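Long-range contact in malonyl coenzyme A-acyl carrier protein transacylase (PDB 2H1Y), which probably transfers the malonyl group from malonyl-CoA to holo acyl carrier protein: residues M13-C26 / R276-L289. Residues are numbered along the deposited sequence; the frame is centred on the assembly and turned at random.
Sequences MQYALLFPGQGSQC and RVDIFFELGCGSVL
A16 sits between I279 and F281 in the pairing of parallel strands 15-19 and 279-283: its N donates to I279 O at 3.1 Å, and its O accepts from F281 N at 2.8 Å. L18 repeats the pattern with F281 O and L283 N, giving adjacent inner strands of the mixed sheet in the acyl transferase domain, flanked by 99-102 and 301-304.

Just before both strands begin, the D278 side chain bonds to the backbone of Q14. With CG beside its own backbone N (chi1 -53°), it brings OD2 within 2.9 Å of Q14 N and uses the anti lone pair; D278 N returns a bond to Q14 O, tilted from the carbonyl plane.

The two sheet faces pack differently. On the one carrying Y15, L17 and F281, Y15 CG lies between the backbone N and the carbonyl carbon (chi1 55°), and F281 CE1 lies over one ring face, 3.5 Å from Y15 CD1. The planes are inclined at 37°, an oblique pairing, while L17 CD1 meets the Y15 ring in plane at its edge. Y15 OH continues outward to K96 N. On the other face, L18 lays CD1 3.6 Å from F280 CB, and V277 CG2 sits over one face of the F280 ring, offset toward its rim.

Near the C-terminal end of its strand, E282 extends its side chain across P20, with OE1 facing P20 CB. E282 OE1 accepts from L289 N at 2.9 Å on the syn side, well out of the carboxylate plane, and OE2 takes K290 N. Two backbone N-H groups at the start of helix 288-294 thus hold this buried carboxylate, and their bonds, with the helix dipole, probably favour its ionised form. The chemistry therefore implies an apolar sheet core with acidic side chains bonded to main-chain N-H groups towards both ends.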
ATOM      1  N   MET A  13      20.399  11.067  12.732  1.00 67.25           N
ATOM      2  CA  MET A  13      19.508   9.910  12.559  1.00 66.29           C
ATOM      3  C   MET A  13      19.187   9.581  11.110  1.00 64.48           C
ATOM      4  O   MET A  13      19.571  10.307  10.207  1.00 64.84           O
ATOM      5  CB  MET A  13      18.211  10.114  13.345  1.00 66.48           C
ATOM      6  CG  MET A  13      18.355   9.882  14.833  1.00 66.59           C
ATOM      7  SD  MET A  13      17.165  10.927  15.678  1.00 68.82           S
ATOM      8  CE  MET A  13      16.076   9.769  16.558  1.00 69.07           C
ATOM      9  N   GLN A  14      18.469   8.483  10.902  1.00 62.43           N
ATOM     10  CA  GLN A  14      18.281   7.909   9.570  1.00 60.02           C
ATOM     11  C   GLN A  14      16.907   7.344   9.419  1.00 58.13           C
ATOM     12  O   GLN A  14      16.310   6.896  10.396  1.00 58.32           O
ATOM     13  CB  GLN A  14      19.245   6.776   9.356  1.00 60.21           C
ATOM     14  CG  GLN A  14      20.633   7.224   9.090  1.00 61.17           C
ATOM     15  CD  GLN A  14      21.483   6.059   8.744  1.00 62.82           C
ATOM     16  OE1 GLN A  14      21.336   4.984   9.323  1.00 63.55           O
ATOM     17  NE2 GLN A  14      22.368   6.239   7.779  1.00 64.55           N
ATOM     18  N   TYR A  15      16.417   7.317   8.187  1.00 55.53           N
ATOM     19  CA  TYR A  15      14.992   7.106   7.994  1.00 52.96           C
ATOM     20  C   TYR A  15      14.606   6.100   6.913  1.00 51.35           C
ATOM     21  O   TYR A  15      15.348   5.869   5.945  1.00 51.06           O
ATOM     22  CB  TYR A  15      14.300   8.453   7.769  1.00 52.49           C
ATOM     23  CG  TYR A  15      14.885   9.260   6.652  1.00 51.80           C
ATOM     24  CD1 TYR A  15      14.360   9.176   5.362  1.00 50.96           C
ATOM     25  CD2 TYR A  15      15.957  10.122   6.876  1.00 50.87           C
ATOM     26  CE1 TYR A  15      14.892   9.927   4.310  1.00 51.59           C
ATOM     27  CE2 TYR A  15      16.510  10.882   5.823  1.00 51.32           C
ATOM     28  CZ  TYR A  15      15.973  10.783   4.539  1.00 52.50           C
ATOM     29  OH  TYR A  15      16.507  11.527   3.485  1.00 51.62           O
ATOM     30  N   ALA A  16      13.436   5.501   7.119  1.00 49.21           N
ATOM     31  CA  ALA A  16      12.757   4.700   6.101  1.00 47.47           C
ATOM     32  C   ALA A  16      11.426   5.342   5.653  1.00 46.04           C
ATOM     33  O   ALA A  16      10.820   6.146   6.373  1.00 45.32           O
ATOM     34  CB  ALA A  16      12.539   3.281   6.595  1.00 47.14           C
ATOM     35  N   LEU A  17      10.990   4.977   4.452  1.00 44.56           N
ATOM     36  CA  LEU A  17       9.750   5.499   3.882  1.00 43.49           C
ATOM     37  C   LEU A  17       8.685   4.414   3.932  1.00 43.06           C
ATOM     38  O   LEU A  17       8.980   3.242   3.690  1.00 43.11           O
ATOM     39  CB  LEU A  17       9.977   5.946   2.433  1.00 42.97           C
ATOM     40  CG  LEU A  17      10.525   7.332   2.075  1.00 42.05           C
ATOM     41  CD1 LEU A  17      11.503   7.896   3.073  1.00 43.05           C
ATOM     42  CD2 LEU A  17      11.165   7.304   0.705  1.00 42.85           C
ATOM     43  N   LEU A  18       7.454   4.800   4.258  1.00 42.20           N
ATOM     44  CA  LEU A  18       6.352   3.857   4.274  1.00 41.06           C
ATOM     45  C   LEU A  18       5.265   4.322   3.321  1.00 40.64           C
ATOM     46  O   LEU A  18       4.850   5.489   3.368  1.00 41.22           O
ATOM     47  CB  LEU A  18       5.799   3.703   5.691  1.00 40.86           C
ATOM     48  CG  LEU A  18       6.724   3.246   6.811  1.00 40.39           C
ATOM     49  CD1 LEU A  18       6.026   3.401   8.145  1.00 39.89           C
ATOM     50  CD2 LEU A  18       7.113   1.809   6.618  1.00 41.55           C
ATOM     51  N   PHE A  19       4.799   3.400   2.482  1.00 39.43           N
ATOM     52  CA  PHE A  19       3.787   3.673   1.479  1.00 38.53           C
ATOM     53  C   PHE A  19       2.498   2.851   1.733  1.00 39.73           C
ATOM     54  O   PHE A  19       2.489   1.597   1.628  1.00 39.53           O
ATOM     55  CB  PHE A  19       4.349   3.422   0.070  1.00 37.24           C
ATOM     56  CG  PHE A  19       5.378   4.425  -0.352  1.00 35.87           C
ATOM     57  CD1 PHE A  19       6.722   4.217  -0.080  1.00 33.78           C
ATOM     58  CD2 PHE A  19       4.997   5.617  -0.989  1.00 35.50           C
ATOM     59  CE1 PHE A  19       7.680   5.166  -0.444  1.00 34.45           C
ATOM     60  CE2 PHE A  19       5.937   6.565  -1.368  1.00 33.61           C
ATOM     61  CZ  PHE A  19       7.297   6.341  -1.093  1.00 34.62           C
ATOM     62  N   PRO A  20       1.386   3.558   2.043  1.00 40.06           N
ATOM     63  CA  PRO A  20       0.173   2.865   2.422  1.00 40.43           C
ATOM     64  C   PRO A  20      -0.552   2.333   1.205  1.00 40.83           C
ATOM     65  O   PRO A  20      -0.285   2.782   0.091  1.00 40.62           O
ATOM     66  CB  PRO A  20      -0.653   3.956   3.117  1.00 40.88           C
ATOM     67  CG  PRO A  20      -0.171   5.242   2.596  1.00 39.24           C
ATOM     68  CD  PRO A  20       1.207   5.019   2.026  1.00 39.92           C
ATOM     69  N   GLY A  21      -1.445   1.379   1.445  1.00 41.60           N
ATOM     70  CA  GLY A  21      -2.267   0.745   0.434  1.00 42.62           C
ATOM     71  C   GLY A  21      -3.737   0.911   0.760  1.00 44.07           C
ATOM     72  O   GLY A  21      -4.148   1.880   1.399  1.00 43.75           O
ATOM     73  N   GLN A  22      -4.538  -0.039   0.311  1.00 45.82           N
ATOM     74  CA  GLN A  22      -5.983   0.097   0.342  1.00 47.54           C
ATOM     75  C   GLN A  22      -6.538   0.152   1.776  1.00 47.80           C
ATOM     76  O   GLN A  22      -6.052  -0.561   2.658  1.00 47.90           O
ATOM     77  CB  GLN A  22      -6.621  -1.021  -0.483  1.00 48.14           C
ATOM     78  CG  GLN A  22      -7.875  -0.580  -1.236  1.00 52.01           C
ATOM     79  CD  GLN A  22      -8.050  -1.328  -2.551  1.00 57.59           C
ATOM     80  OE1 GLN A  22      -7.089  -1.538  -3.318  1.00 57.29           O
ATOM     81  NE2 GLN A  22      -9.288  -1.747  -2.819  1.00 60.96           N
ATOM     82  N   GLY A  23      -7.555   1.002   1.982  1.00 48.06           N
ATOM     83  CA  GLY A  23      -8.035   1.385   3.316  1.00 48.10           C
ATOM     84  C   GLY A  23      -7.575   2.759   3.838  1.00 48.46           C
ATOM     85  O   GLY A  23      -8.047   3.218   4.894  1.00 48.65           O
ATOM     86  N   SER A  24      -6.667   3.423   3.115  1.00 48.22           N
ATOM     87  CA  SER A  24      -6.145   4.731   3.519  1.00 48.28           C
ATOM     88  C   SER A  24      -6.685   5.884   2.658  1.00 48.96           C
ATOM     89  O   SER A  24      -6.532   7.062   2.996  1.00 48.44           O
ATOM     90  CB  SER A  24      -4.619   4.714   3.517  1.00 48.47           C
ATOM     91  OG  SER A  24      -4.097   4.417   2.236  1.00 48.79           O
ATOM     92  N   GLN A  25      -7.336   5.546   1.548  1.00 49.63           N
ATOM     93  CA  GLN A  25      -8.033   6.555   0.765  1.00 50.80           C
ATOM     94  C   GLN A  25      -9.127   7.208   1.607  1.00 51.84           C
ATOM     95  O   GLN A  25      -9.698   6.579   2.504  1.00 51.71           O
ATOM     96  CB  GLN A  25      -8.623   5.972  -0.532  1.00 50.57           C
ATOM     97  CG  GLN A  25      -9.923   5.197  -0.359  1.00 49.68           C
ATOM     98  CD  GLN A  25      -9.709   3.820   0.216  1.00 49.88           C
ATOM     99  OE1 GLN A  25      -8.599   3.456   0.615  1.00 50.28           O
ATOM    100  NE2 GLN A  25     -10.771   3.036   0.256  1.00 49.47           N
ATOM    101  N   CYS A  26      -9.406   8.476   1.306  1.00 52.97           N
ATOM    102  CA  CYS A  26     -10.373   9.245   2.051  1.00 54.11           C
ATOM    103  C   CYS A  26     -10.870  10.425   1.241  1.00 54.26           C
ATOM    104  O   CYS A  26     -10.139  10.965   0.417  1.00 54.00           O
ATOM    105  CB  CYS A  26      -9.744   9.749   3.330  1.00 54.17           C
ATOM    106  SG  CYS A  26     -10.981   9.883   4.568  1.00 59.21           S
ATOM    107  N   ARG A 276      17.524  -0.937  11.344  1.00 50.98           N
ATOM    108  CA  ARG A 276      18.356  -0.190  10.391  1.00 50.05           C
ATOM    109  C   ARG A 276      18.024   1.304  10.337  1.00 49.55           C
ATOM    110  O   ARG A 276      18.697   2.054   9.634  1.00 50.17           O
ATOM    111  CB  ARG A 276      18.268  -0.805   8.984  1.00 50.04           C
ATOM    112  CG  ARG A 276      18.244  -2.350   8.953  1.00 49.81           C
ATOM    113  CD  ARG A 276      17.784  -2.840   7.594  1.00 48.63           C
ATOM    114  NE  ARG A 276      18.545  -2.183   6.540  1.00 49.10           N
ATOM    115  CZ  ARG A 276      18.202  -2.165   5.256  1.00 49.56           C
ATOM    116  NH1 ARG A 276      17.090  -2.767   4.848  1.00 48.35           N
ATOM    117  NH2 ARG A 276      18.973  -1.534   4.376  1.00 48.77           N
ATOM    118  N   VAL A 277      16.993   1.744  11.052  1.00 48.74           N
ATOM    119  CA  VAL A 277      16.620   3.179  11.051  1.00 48.49           C
ATOM    120  C   VAL A 277      16.181   3.707  12.431  1.00 48.24           C
ATOM    121  O   VAL A 277      15.934   2.931  13.342  1.00 48.87           O
ATOM    122  CB  VAL A 277      15.493   3.497  10.014  1.00 47.98           C
ATOM    123  CG1 VAL A 277      15.924   3.159   8.603  1.00 46.98           C
ATOM    124  CG2 VAL A 277      14.253   2.744  10.358  1.00 47.82           C
ATOM    125  N   ASP A 278      16.057   5.024  12.561  1.00 48.18           N
ATOM    126  CA  ASP A 278      15.580   5.660  13.794  1.00 47.62           C
ATOM    127  C   ASP A 278      14.139   6.149  13.705  1.00 47.81           C
ATOM    128  O   ASP A 278      13.505   6.445  14.738  1.00 48.46           O
ATOM    129  CB  ASP A 278      16.486   6.820  14.150  1.00 47.27           C
ATOM    130  CG  ASP A 278      17.931   6.405  14.209  1.00 47.98           C
ATOM    131  OD1 ASP A 278      18.268   5.652  15.143  1.00 48.39           O
ATOM    132  OD2 ASP A 278      18.719   6.788  13.303  1.00 47.47           O
ATOM    133  N   ILE A 279      13.608   6.212  12.486  1.00 46.94           N
ATOM    134  CA  ILE A 279      12.325   6.866  12.260  1.00 46.04           C
ATOM    135  C   ILE A 279      11.746   6.504  10.900  1.00 45.64           C
ATOM    136  O   ILE A 279      12.487   6.141   9.986  1.00 45.31           O
ATOM    137  CB  ILE A 279      12.478   8.413  12.394  1.00 46.36           C
ATOM    138  CG1 ILE A 279      11.113   9.092  12.500  1.00 45.22           C
ATOM    139  CG2 ILE A 279      13.380   9.003  11.271  1.00 45.56           C
ATOM    140  CD1 ILE A 279      11.180  10.430  13.225  1.00 46.68           C
ATOM    141  N   PHE A 280      10.427   6.611  10.784  1.00 44.71           N
ATOM    142  CA  PHE A 280       9.718   6.244   9.576  1.00 44.48           C
ATOM    143  C   PHE A 280       8.946   7.449   9.077  1.00 44.09           C
ATOM    144  O   PHE A 280       8.422   8.214   9.884  1.00 43.37           O
ATOM    145  CB  PHE A 280       8.718   5.122   9.875  1.00 44.94           C
ATOM    146  CG  PHE A 280       9.348   3.776  10.116  1.00 46.09           C
ATOM    147  CD1 PHE A 280       9.657   3.357  11.407  1.00 47.35           C
ATOM    148  CD2 PHE A 280       9.616   2.909   9.045  1.00 46.73           C
ATOM    149  CE1 PHE A 280      10.246   2.088  11.634  1.00 47.85           C
ATOM    150  CE2 PHE A 280      10.197   1.648   9.258  1.00 45.62           C
ATOM    151  CZ  PHE A 280      10.510   1.237  10.557  1.00 45.64           C
ATOM    152  N   PHE A 281       8.866   7.622   7.754  1.00 43.90           N
ATOM    153  CA  PHE A 281       7.943   8.613   7.179  1.00 43.67           C
ATOM    154  C   PHE A 281       6.822   7.911   6.412  1.00 43.41           C
ATOM    155  O   PHE A 281       7.072   7.234   5.418  1.00 44.59           O
ATOM    156  CB  PHE A 281       8.650   9.634   6.264  1.00 43.73           C
ATOM    157  CG  PHE A 281       9.755  10.407   6.916  1.00 44.04           C
ATOM    158  CD1 PHE A 281      10.932  10.643   6.232  1.00 45.43           C
ATOM    159  CD2 PHE A 281       9.634  10.902   8.201  1.00 47.12           C
ATOM    160  CE1 PHE A 281      11.971  11.363   6.806  1.00 45.99           C
ATOM    161  CE2 PHE A 281      10.665  11.630   8.796  1.00 47.08           C
ATOM    162  CZ  PHE A 281      11.836  11.864   8.092  1.00 47.09           C
ATOM    163  N   GLU A 282       5.586   8.049   6.864  1.00 42.78           N
ATOM    164  CA  GLU A 282       4.477   7.519   6.080  1.00 42.44           C
ATOM    165  C   GLU A 282       4.140   8.561   5.022  1.00 42.79           C
ATOM    166  O   GLU A 282       3.589   9.614   5.362  1.00 42.98           O
ATOM    167  CB  GLU A 282       3.248   7.201   6.941  1.00 41.71           C
ATOM    168  CG  GLU A 282       2.202   6.381   6.198  1.00 41.33           C
ATOM    169  CD  GLU A 282       1.125   5.768   7.081  1.00 42.00           C
ATOM    170  OE1 GLU A 282       0.292   5.013   6.547  1.00 42.72           O
ATOM    171  OE2 GLU A 282       1.096   6.024   8.301  1.00 42.09           O
ATOM    172  N   LEU A 283       4.472   8.273   3.753  1.00 42.36           N
ATOM    173  CA  LEU A 283       4.199   9.204   2.649  1.00 41.67           C
ATOM    174  C   LEU A 283       2.864   8.950   1.995  1.00 42.24           C
ATOM    175  O   LEU A 283       2.633   7.884   1.424  1.00 41.90           O
ATOM    176  CB  LEU A 283       5.290   9.168   1.586  1.00 41.02           C
ATOM    177  CG  LEU A 283       6.695   9.434   2.090  1.00 39.64           C
ATOM    178  CD1 LEU A 283       7.638   9.361   0.924  1.00 36.54           C
ATOM    179  CD2 LEU A 283       6.767  10.773   2.781  1.00 40.09           C
ATOM    180  N   GLY A 284       1.985   9.943   2.066  1.00 42.71           N
ATOM    181  CA  GLY A 284       0.661   9.806   1.494  1.00 43.77           C
ATOM    182  C   GLY A 284      -0.418  10.028   2.520  1.00 44.91           C
ATOM    183  O   GLY A 284      -0.150  10.494   3.632  1.00 45.72           O
ATOM    184  N   CYS A 285      -1.650   9.695   2.161  1.00 45.72           N
ATOM    185  CA  CYS A 285      -2.768   9.949   3.046  1.00 45.53           C
ATOM    186  C   CYS A 285      -2.927   8.925   4.177  1.00 45.40           C
ATOM    187  O   CYS A 285      -2.572   7.761   4.027  1.00 45.59           O
ATOM    188  CB  CYS A 285      -4.047  10.030   2.236  1.00 45.25           C
ATOM    189  SG  CYS A 285      -5.510  10.009   3.274  1.00 47.48           S
ATOM    190  N   GLY A 286      -3.502   9.389   5.289  1.00 45.45           N
ATOM    191  CA  GLY A 286      -3.925   8.564   6.415  1.00 44.74           C
ATOM    192  C   GLY A 286      -2.811   8.336   7.414  1.00 44.55           C
ATOM    193  O   GLY A 286      -1.730   8.924   7.296  1.00 45.52           O
ATOM    194  N   SER A 287      -3.065   7.450   8.373  1.00 43.64           N
ATOM    195  CA  SER A 287      -2.044   7.011   9.322  1.00 43.00           C
ATOM    196  C   SER A 287      -2.122   5.515   9.623  1.00 41.88           C
ATOM    197  O   SER A 287      -1.696   5.076  10.703  1.00 41.38           O
ATOM    198  CB  SER A 287      -2.185   7.784  10.625  1.00 43.26           C
ATOM    199  OG  SER A 287      -2.065   9.156  10.354  1.00 45.91           O
ATOM    200  N   VAL A 288      -2.665   4.755   8.669  1.00 40.69           N
ATOM    201  CA  VAL A 288      -2.759   3.289   8.744  1.00 39.74           C
ATOM    202  C   VAL A 288      -1.434   2.594   9.102  1.00 40.03           C
ATOM    203  O   VAL A 288      -1.397   1.719   9.977  1.00 39.94           O
ATOM    204  CB  VAL A 288      -3.309   2.696   7.427  1.00 39.94           C
ATOM    205  CG1 VAL A 288      -3.450   1.165   7.532  1.00 36.63           C
ATOM    206  CG2 VAL A 288      -4.656   3.410   7.002  1.00 37.65           C
ATOM    207  N   LEU A 289      -0.347   2.983   8.451  1.00 40.10           N
ATOM    208  CA  LEU A 289       0.929   2.343   8.753  1.00 41.09           C
ATOM    209  C   LEU A 289       1.564   2.907  10.045  1.00 42.05           C
ATOM    210  O   LEU A 289       2.237   2.175  10.791  1.00 42.36           O
ATOM    211  CB  LEU A 289       1.876   2.392   7.553  1.00 41.05           C
ATOM    212  CG  LEU A 289       1.911   1.251   6.524  1.00 40.51           C
ATOM    213  CD1 LEU A 289       0.574   0.606   6.191  1.00 39.19           C
ATOM    214  CD2 LEU A 289       2.637   1.662   5.249  1.00 40.48           C
TER